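Local coordinates for protein succinylglutamate desuccinylase (Chromobacterium violaceum, PDB 1YW4) that probably hydrolyses N-succinyl-L-glutamate to succinate and L-glutamate with one zinc ion per subunit, the last step of the arginine succinyltransferase route of arginine breakdown, at residues N196-S199 / Y200-S203; D104-R107 / L108-G111; K217-P220 / F221-D225. All coordinates share one frame; numbering follows the deposited sequence.

In the fold
Contacts 1 and 2 form one unit beside the zinc site, with centres 8 Å apart. The start of helix 198-205 in contact 1 meets the loop of contact 2 through Phe198 N and Asn106 OD1, 3.0 Å apart, through Asn196 O and Phe109 N, 3.1 Å apart, and through the stacked rings of Phe198 and Phe109. Zinc, held by His56, Glu59 and His149, lies about 6 Å from the side chain of Asn106 and about 9 Å from that of Thr197. Contact 3 stands apart on the surface, its nearest atoms about 12 Å from contact 2 and about 17 Å from contact 1; its Lys217 side chain is about 12 Å from the metal.

Contact 1: residues N196-S199 / Y200-S203; sequences NTFS and YFTS
Thr197 meets Tyr200 through a capping bond at the start of helix 198-205: the amide of Tyr200 donates to Thr197 OG1 at 3.3 Å. With chi1 at 58°, OG1 sits between the backbone N and the carbonyl carbon of Thr197, turned back toward the first turn, where it also rests on Tyr200 CB. Main-chain bonds then take over. Phe201 N reaches Thr197 O at 3.1 Å in a nearly straight bond (169°), Thr202 N does the same to Phe198 O, and Ser203 N bonds to Ser199 O.

Apolar contact runs along one side of the helix. Phe198 CE1 lies 3.9 Å from Thr202 CG2 and 4.1 Å from Phe201 CD2, the latter atom coming at the edge of the Phe198 ring. Besides its stack with Phe109, that ring meets His145 edge-to-face, which probably limits its tilt.

Polar ends leave the segment: Ser199 OG bonds to Thr212 OG1 on strand 209-215, and Tyr200 OH to His167 NE2. The threonine N-cap thus opens a largely buried first turn of helix 198-205 in the catalytic domain, with the side chain of Phe198 about 6 Å from that of the zinc ligand His149.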
ATOM      1  N   ASN A 196      17.145  -2.211  14.123  1.00 17.82           N
ATOM      2  CA  ASN A 196      18.326  -1.950  14.933  1.00 16.43           C
ATOM      3  C   ASN A 196      19.463  -1.428  14.086  1.00 15.52           C
ATOM      4  O   ASN A 196      20.622  -1.788  14.284  1.00 14.99           O
ATOM      5  CB  ASN A 196      18.727  -3.227  15.665  1.00 18.76           C
ATOM      6  CG  ASN A 196      17.625  -3.721  16.563  1.00 19.52           C
ATOM      7  OD1 ASN A 196      17.030  -2.931  17.287  1.00 22.05           O
ATOM      8  ND2 ASN A 196      17.342  -5.019  16.524  1.00 21.20           N
ATOM      9  N   THR A 197      19.108  -0.559  13.142  1.00 15.29           N
ATOM     10  CA  THR A 197      20.071   0.048  12.230  1.00 14.30           C
ATOM     11  C   THR A 197      20.477   1.442  12.687  1.00 12.17           C
ATOM     12  O   THR A 197      19.776   2.092  13.460  1.00 12.97           O
ATOM     13  CB  THR A 197      19.491   0.169  10.826  1.00 15.47           C
ATOM     14  OG1 THR A 197      18.292   0.943  10.883  1.00 14.41           O
ATOM     15  CG2 THR A 197      19.180  -1.202  10.257  1.00 16.45           C
ATOM     16  N   PHE A 198      21.618   1.902  12.202  1.00 11.48           N
ATOM     17  CA  PHE A 198      22.103   3.207  12.588  1.00 10.72           C
ATOM     18  C   PHE A 198      21.154   4.301  12.094  1.00 10.91           C
ATOM     19  O   PHE A 198      20.867   5.250  12.823  1.00 12.01           O
ATOM     20  CB  PHE A 198      23.518   3.415  12.032  1.00  8.87           C
ATOM     21  CG  PHE A 198      24.288   4.517  12.712  1.00 10.38           C
ATOM     22  CD1 PHE A 198      23.879   5.016  13.950  1.00 11.50           C
ATOM     23  CD2 PHE A 198      25.430   5.056  12.116  1.00 11.01           C
ATOM     24  CE1 PHE A 198      24.593   6.037  14.588  1.00  9.02           C
ATOM     25  CE2 PHE A 198      26.149   6.074  12.746  1.00 14.54           C
ATOM     26  CZ  PHE A 198      25.725   6.568  13.987  1.00 10.40           C
ATOM     27  N   SER A 199      20.651   4.166  10.867  1.00 11.33           N
ATOM     28  CA  SER A 199      19.747   5.180  10.326  1.00 11.15           C
ATOM     29  C   SER A 199      18.419   5.247  11.093  1.00 12.00           C
ATOM     30  O   SER A 199      17.786   6.302  11.162  1.00 10.47           O
ATOM     31  CB  SER A 199      19.486   4.953   8.828  1.00 10.16           C
ATOM     32  OG  SER A 199      18.754   3.770   8.595  1.00 14.14           O
ATOM     33  N   TYR A 200      17.982   4.128  11.659  1.00 13.00           N
ATOM     34  CA  TYR A 200      16.749   4.146  12.432  1.00 16.00           C
ATOM     35  C   TYR A 200      17.034   4.908  13.731  1.00 15.07           C
ATOM     36  O   TYR A 200      16.266   5.787  14.126  1.00 15.19           O
ATOM     37  CB  TYR A 200      16.286   2.728  12.773  1.00 17.66           C
ATOM     38  CG  TYR A 200      15.063   2.731  13.658  1.00 19.56           C
ATOM     39  CD1 TYR A 200      13.843   3.191  13.176  1.00 21.43           C
ATOM     40  CD2 TYR A 200      15.142   2.342  14.994  1.00 21.88           C
ATOM     41  CE1 TYR A 200      12.733   3.271  13.999  1.00 22.81           C
ATOM     42  CE2 TYR A 200      14.040   2.415  15.829  1.00 22.40           C
ATOM     43  CZ  TYR A 200      12.839   2.882  15.323  1.00 24.46           C
ATOM     44  OH  TYR A 200      11.737   2.969  16.134  1.00 24.74           O
ATOM     45  N   PHE A 201      18.147   4.568  14.382  1.00 16.12           N
ATOM     46  CA  PHE A 201      18.530   5.218  15.636  1.00 15.41           C
ATOM     47  C   PHE A 201      18.562   6.737  15.517  1.00 14.49           C
ATOM     48  O   PHE A 201      17.961   7.439  16.334  1.00 15.44           O
ATOM     49  CB  PHE A 201      19.908   4.735  16.117  1.00 14.89           C
ATOM     50  CG  PHE A 201      20.432   5.510  17.302  1.00 17.73           C
ATOM     51  CD1 PHE A 201      19.886   5.322  18.575  1.00 16.26           C
ATOM     52  CD2 PHE A 201      21.406   6.494  17.130  1.00 14.65           C
ATOM     53  CE1 PHE A 201      20.296   6.106  19.657  1.00 18.35           C
ATOM     54  CE2 PHE A 201      21.823   7.285  18.206  1.00 16.30           C
ATOM     55  CZ  PHE A 201      21.266   7.092  19.470  1.00 17.37           C
ATOM     56  N   THR A 202      19.256   7.257  14.507  1.00 13.75           N
ATOM     57  CA  THR A 202      19.342   8.712  14.361  1.00 12.60           C
ATOM     58  C   THR A 202      17.996   9.329  13.990  1.00 13.75           C
ATOM     59  O   THR A 202      17.623  10.390  14.502  1.00 12.74           O
ATOM     60  CB  THR A 202      20.425   9.127  13.328  1.00 11.73           C
ATOM     61  OG1 THR A 202      20.179   8.488  12.073  1.00 14.32           O
ATOM     62  CG2 THR A 202      21.813   8.735  13.833  1.00 12.31           C
ATOM     63  N   SER A 203      17.254   8.657  13.122  1.00 14.34           N
ATOM     64  CA  SER A 203      15.946   9.167  12.726  1.00 17.36           C
ATOM     65  C   SER A 203      14.985   9.247  13.917  1.00 17.83           C
ATOM     66  O   SER A 203      14.292  10.245  14.092  1.00 17.54           O
ATOM     67  CB  SER A 203      15.333   8.278  11.643  1.00 18.17           C
ATOM     68  OG  SER A 203      14.013   8.681  11.348  1.00 20.43           O
TER

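Contact 2: residues D104-R107 / L108-G111; sequences DMNR and LFNG
Leu108 meets Met105, a selenomethionine, through the backbone: Leu108 N donates to Met105 O at 2.8 Å, closing the short 3-10 turn of residues 105-107. The Leu108 side chain folds back over the same turn, with CB against Met105 O and CG 3.7 Å from Asp104 O.

Phe109 comes next and lays its ring across the turn. Its CD1 lies 3.3 Å from Met105 O, which stands oblique to the ring. Its CE1 packs on Met105 CG at 3.7 Å, while the selenium lies 5.4 Å from the ring centroid in an oblique Met-aromatic contact. CG of Met105 is anti to the backbone N (chi1 -174°), which carries the chain out beside the ring. From Asn106, OD1 approaches Phe109 CD1 to 3.5 Å, with the amide plane turned 80° against the ring plane. Through its bond with Phe198 N the same oxygen joins the turn to the start of helix 198-205.

Asn110 and Gly111 lead the chain away, and Gly111 N bonds to Glu129 OE2. Asp104, at the other end, bonds through OD1 to the zinc ligand His56 and thus probably helps orient it. The loop is wedged between helix 120-137, which Met105, Leu108 and Phe109 touch, and strand 143-151, where Asn106 packs on Asp147 and His149.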
ATOM      1  N   ASP A 104      27.055  -8.450  13.484  1.00 17.42           N
ATOM      2  CA  ASP A 104      26.729  -7.397  12.522  1.00 17.43           C
ATOM      3  C   ASP A 104      26.410  -6.108  13.288  1.00 17.56           C
ATOM      4  O   ASP A 104      25.390  -6.023  13.978  1.00 16.04           O
ATOM      5  CB  ASP A 104      25.509  -7.822  11.686  1.00 17.98           C
ATOM      6  CG  ASP A 104      25.195  -6.855  10.548  1.00 19.62           C
ATOM      7  OD1 ASP A 104      25.399  -5.634  10.712  1.00 18.70           O
ATOM      8  OD2 ASP A 104      24.718  -7.319   9.490  1.00 20.09           O
HETATM    9  N   MSE A 105      27.274  -5.106  13.164  1.00 16.34           N
HETATM   10  CA  MSE A 105      27.053  -3.855  13.872  1.00 17.87           C
HETATM   11  C   MSE A 105      25.748  -3.191  13.482  1.00 16.95           C
HETATM   12  O   MSE A 105      25.112  -2.543  14.314  1.00 16.88           O
HETATM   13  CB  MSE A 105      28.216  -2.887  13.648  1.00 18.23           C
HETATM   14  CG  MSE A 105      28.114  -1.600  14.473  1.00 22.24           C
HETATM   15 SE   MSE A 105      29.763  -0.585  14.442  1.00 26.23          SE
HETATM   16  CE  MSE A 105      30.790  -1.717  15.620  1.00 23.84           C
ATOM     17  N   ASN A 106      25.318  -3.343  12.233  1.00 16.81           N
ATOM     18  CA  ASN A 106      24.065  -2.700  11.881  1.00 17.43           C
ATOM     19  C   ASN A 106      22.856  -3.460  12.392  1.00 18.40           C
ATOM     20  O   ASN A 106      21.740  -3.301  11.900  1.00 18.48           O
ATOM     21  CB  ASN A 106      23.945  -2.434  10.385  1.00 17.36           C
ATOM     22  CG  ASN A 106      23.287  -1.089  10.113  1.00 16.81           C
ATOM     23  OD1 ASN A 106      23.329  -0.202  10.968  1.00 10.66           O
ATOM     24  ND2 ASN A 106      22.692  -0.926   8.937  1.00 11.51           N
ATOM     25  N   ARG A 107      23.105  -4.300  13.385  1.00 19.24           N
ATOM     26  CA  ARG A 107      22.048  -5.042  14.050  1.00 20.28           C
ATOM     27  C   ARG A 107      22.219  -4.730  15.539  1.00 18.52           C
ATOM     28  O   ARG A 107      21.500  -5.268  16.380  1.00 19.71           O
ATOM     29  CB  ARG A 107      22.198  -6.546  13.820  1.00 22.93           C
ATOM     30  CG  ARG A 107      21.851  -7.022  12.423  1.00 26.96           C
ATOM     31  CD  ARG A 107      21.917  -8.535  12.359  1.00 31.68           C
ATOM     32  NE  ARG A 107      21.054  -9.142  13.375  1.00 36.39           N
ATOM     33  CZ  ARG A 107      21.132 -10.410  13.766  1.00 38.95           C
ATOM     34  NH1 ARG A 107      20.305 -10.873  14.696  1.00 38.37           N
ATOM     35  NH2 ARG A 107      22.047 -11.213  13.233  1.00 38.68           N
ATOM     36  N   LEU A 108      23.176  -3.859  15.862  1.00 15.12           N
ATOM     37  CA  LEU A 108      23.439  -3.505  17.259  1.00 15.78           C
ATOM     38  C   LEU A 108      23.048  -2.089  17.686  1.00 14.97           C
ATOM     39  O   LEU A 108      23.292  -1.691  18.833  1.00 14.16           O
ATOM     40  CB  LEU A 108      24.911  -3.739  17.587  1.00 16.95           C
ATOM     41  CG  LEU A 108      25.353  -5.207  17.606  1.00 19.77           C
ATOM     42  CD1 LEU A 108      26.857  -5.272  17.795  1.00 19.05           C
ATOM     43  CD2 LEU A 108      24.633  -5.957  18.739  1.00 19.47           C
ATOM     44  N   PHE A 109      22.459  -1.325  16.772  1.00 12.11           N
ATOM     45  CA  PHE A 109      22.018   0.023  17.095  1.00 14.42           C
ATOM     46  C   PHE A 109      20.598  -0.010  17.668  1.00 16.44           C
ATOM     47  O   PHE A 109      20.009  -1.083  17.833  1.00 15.25           O
ATOM     48  CB  PHE A 109      22.074   0.928  15.856  1.00 12.77           C
ATOM     49  CG  PHE A 109      23.474   1.237  15.393  1.00 12.89           C
ATOM     50  CD1 PHE A 109      24.041   0.539  14.326  1.00 12.71           C
ATOM     51  CD2 PHE A 109      24.231   2.223  16.039  1.00 11.64           C
ATOM     52  CE1 PHE A 109      25.348   0.811  13.901  1.00 11.64           C
ATOM     53  CE2 PHE A 109      25.540   2.506  15.629  1.00 13.79           C
ATOM     54  CZ  PHE A 109      26.102   1.798  14.557  1.00 11.09           C
ATOM     55  N   ASN A 110      20.055   1.170  17.961  1.00 17.49           N
ATOM     56  CA  ASN A 110      18.720   1.299  18.546  1.00 18.96           C
ATOM     57  C   ASN A 110      18.710   0.620  19.911  1.00 18.80           C
ATOM     58  O   ASN A 110      17.682   0.117  20.363  1.00 17.35           O
ATOM     59  CB  ASN A 110      17.653   0.681  17.629  1.00 19.45           C
ATOM     60  CG  ASN A 110      16.233   0.913  18.133  1.00 23.42           C
ATOM     61  OD1 ASN A 110      15.893   2.008  18.578  1.00 23.40           O
ATOM     62  ND2 ASN A 110      15.396  -0.117  18.052  1.00 23.80           N
ATOM     63  N   GLY A 111      19.877   0.603  20.553  1.00 18.58           N
ATOM     64  CA  GLY A 111      20.004   0.010  21.874  1.00 20.56           C
ATOM     65  C   GLY A 111      20.238  -1.489  21.912  1.00 21.09           C
ATOM     66  O   GLY A 111      20.472  -2.046  22.981  1.00 19.88           O
TER

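Contact 3: residues K217-P220 / F221-D225; sequences KARP and FGQND
Pro220 and Gln223 close a type II beta turn: Gln223 N donates to Pro220 O at 3.1 Å with an N-H...O angle of 150°. Gly222 occupies the third position, its phi being positive, as this turn type needs there. The turn lies in the loop between strand 209-215 and helix 230-241.

The firmly held side is that of Asn224 and Phe221. Asn224 fits against Arg219 from across the loop, with OD1 3.2 Å from Arg219 CB. Its ND2 bonds to Thr60 OG1 and Glu64 OE1, which fixes the rotation of the amide. Thr60 OG1 also bonds to Arg219 O, and Glu64 OE2 bonds to Gly222 N, while Phe221 packs on helix 61-75. Three loop residues are thus tied by hydrogen bonds to the chain that follows the zinc ligand Glu59.

The other side faces solvent. Packing there is close but lies at the surface: the Gln223 side chain rests against the proline ring, its NE2 3.5 Å from Pro220 CG, and CG of Gln223 is anti to the carbonyl carbon (chi1 -76°), directing the extended chain toward that ring. One water donates to both Lys217 O and Asn224 OD1; a second lies within bonding distance of the same two oxygens and accepts from Arg219 N, though its protons cannot all be assigned. Beyond them the exposed Arg219 side chain bends at chi2 (-86°) and curls back on its own backbone, so that NH2 donates to Ala218 O at 3.0 Å, with the acceptor close to the guanidinium plane. A third water bridges Arg219 and Gln223, donating to Gln223 O at 2.7 Å and accepting weakly from Arg219 NE at 3.1 Å.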
ATOM      1  N   LYS A 217      28.164  -2.193  -5.599  1.00 20.37           N
ATOM      2  CA  LYS A 217      28.862  -3.451  -5.334  1.00 22.01           C
ATOM      3  C   LYS A 217      29.974  -3.361  -4.297  1.00 18.94           C
ATOM      4  O   LYS A 217      30.765  -2.418  -4.304  1.00 17.85           O
ATOM      5  CB  LYS A 217      29.443  -3.993  -6.648  1.00 26.15           C
ATOM      6  CG  LYS A 217      28.441  -4.050  -7.803  1.00 30.52           C
ATOM      7  CD  LYS A 217      29.132  -4.320  -9.131  1.00 32.49           C
ATOM      8  CE  LYS A 217      28.149  -4.319 -10.303  1.00 33.39           C
ATOM      9  NZ  LYS A 217      28.836  -4.621 -11.600  1.00 32.75           N
ATOM     10  N   ALA A 218      30.038  -4.358  -3.419  1.00 17.66           N
ATOM     11  CA  ALA A 218      31.074  -4.398  -2.392  1.00 17.90           C
ATOM     12  C   ALA A 218      32.385  -4.857  -3.027  1.00 18.21           C
ATOM     13  O   ALA A 218      32.408  -5.803  -3.817  1.00 17.54           O
ATOM     14  CB  ALA A 218      30.675  -5.345  -1.267  1.00 17.36           C
ATOM     15  N   ARG A 219      33.468  -4.173  -2.678  1.00 17.35           N
ATOM     16  CA  ARG A 219      34.790  -4.476  -3.206  1.00 19.02           C
ATOM     17  C   ARG A 219      35.835  -4.015  -2.200  1.00 18.77           C
ATOM     18  O   ARG A 219      35.596  -3.088  -1.428  1.00 19.22           O
ATOM     19  CB  ARG A 219      35.021  -3.737  -4.535  1.00 19.67           C
ATOM     20  CG  ARG A 219      34.248  -4.272  -5.734  1.00 19.80           C
ATOM     21  CD  ARG A 219      35.003  -5.413  -6.401  1.00 23.28           C
ATOM     22  NE  ARG A 219      34.383  -5.828  -7.655  1.00 23.88           N
ATOM     23  CZ  ARG A 219      33.171  -6.361  -7.755  1.00 24.97           C
ATOM     24  NH1 ARG A 219      32.698  -6.706  -8.941  1.00 26.33           N
ATOM     25  NH2 ARG A 219      32.435  -6.560  -6.671  1.00 25.05           N
ATOM     26  N   PRO A 220      37.005  -4.666  -2.187  1.00 18.48           N
ATOM     27  CA  PRO A 220      38.065  -4.277  -1.251  1.00 17.53           C
ATOM     28  C   PRO A 220      38.712  -2.970  -1.710  1.00 16.06           C
ATOM     29  O   PRO A 220      38.487  -2.527  -2.839  1.00 15.10           O
ATOM     30  CB  PRO A 220      39.022  -5.461  -1.317  1.00 17.62           C
ATOM     31  CG  PRO A 220      38.921  -5.854  -2.758  1.00 18.85           C
ATOM     32  CD  PRO A 220      37.431  -5.798  -3.029  1.00 17.19           C
ATOM     33  N   PHE A 221      39.493  -2.347  -0.830  1.00 16.85           N
ATOM     34  CA  PHE A 221      40.175  -1.095  -1.165  1.00 15.53           C
ATOM     35  C   PHE A 221      41.018  -1.263  -2.434  1.00 16.86           C
ATOM     36  O   PHE A 221      41.688  -2.281  -2.609  1.00 15.37           O
ATOM     37  CB  PHE A 221      41.097  -0.654  -0.017  1.00 15.38           C
ATOM     38  CG  PHE A 221      40.368  -0.193   1.219  1.00 13.19           C
ATOM     39  CD1 PHE A 221      39.630   0.986   1.213  1.00 12.10           C
ATOM     40  CD2 PHE A 221      40.437  -0.934   2.395  1.00 13.08           C
ATOM     41  CE1 PHE A 221      38.965   1.424   2.369  1.00 16.53           C
ATOM     42  CE2 PHE A 221      39.777  -0.510   3.554  1.00 13.42           C
ATOM     43  CZ  PHE A 221      39.042   0.671   3.542  1.00 13.47           C
ATOM     44  N   GLY A 222      40.974  -0.265  -3.315  1.00 16.68           N
ATOM     45  CA  GLY A 222      41.756  -0.312  -4.540  1.00 16.77           C
ATOM     46  C   GLY A 222      41.069  -0.977  -5.717  1.00 17.63           C
ATOM     47  O   GLY A 222      41.589  -0.972  -6.833  1.00 16.73           O
ATOM     48  N   GLN A 223      39.898  -1.547  -5.470  1.00 16.06           N
ATOM     49  CA  GLN A 223      39.157  -2.218  -6.520  1.00 16.59           C
ATOM     50  C   GLN A 223      37.789  -1.596  -6.751  1.00 17.84           C
ATOM     51  O   GLN A 223      36.920  -2.214  -7.358  1.00 18.43           O
ATOM     52  CB  GLN A 223      39.016  -3.704  -6.192  1.00 17.23           C
ATOM     53  CG  GLN A 223      40.296  -4.508  -6.426  1.00 15.64           C
ATOM     54  CD  GLN A 223      40.099  -5.971  -6.128  1.00 14.74           C
ATOM     55  OE1 GLN A 223      39.073  -6.543  -6.484  1.00 14.53           O
ATOM     56  NE2 GLN A 223      41.076  -6.589  -5.472  1.00 16.27           N
ATOM     57  N   ASN A 224      37.602  -0.370  -6.272  1.00 19.31           N
ATOM     58  CA  ASN A 224      36.337   0.332  -6.450  1.00 21.22           C
ATOM     59  C   ASN A 224      36.420   1.308  -7.616  1.00 24.40           C
ATOM     60  O   ASN A 224      37.332   2.131  -7.689  1.00 23.07           O
ATOM     61  CB  ASN A 224      35.958   1.116  -5.181  1.00 19.83           C
ATOM     62  CG  ASN A 224      35.712   0.219  -3.986  1.00 15.41           C
ATOM     63  OD1 ASN A 224      34.810  -0.612  -3.998  1.00 15.72           O
ATOM     64  ND2 ASN A 224      36.518   0.388  -2.943  1.00 15.34           N
ATOM     65  N   ASP A 225      35.461   1.214  -8.529  1.00 28.27           N
ATOM     66  CA  ASP A 225      35.410   2.113  -9.672  1.00 32.35           C
ATOM     67  C   ASP A 225      34.724   3.385  -9.159  1.00 31.97           C
ATOM     68  O   ASP A 225      33.508   3.534  -9.275  1.00 30.71           O
ATOM     69  CB  ASP A 225      34.587   1.469 -10.797  1.00 36.79           C
ATOM     70  CG  ASP A 225      34.797   2.143 -12.142  1.00 41.43           C
ATOM     71  OD1 ASP A 225      34.486   3.345 -12.268  1.00 44.10           O
ATOM     72  OD2 ASP A 225      35.276   1.468 -13.078  1.00 44.83           O
TER
HETATM   73  O   HOH W   1      32.655  -1.362  -2.206  1.00 13.80           O
HETATM   74  O   HOH W   2      32.497  -1.134  -5.765  1.00 22.41           O
HETATM   75  O   HOH W   3      35.902  -3.721  -9.355  1.00 28.22           O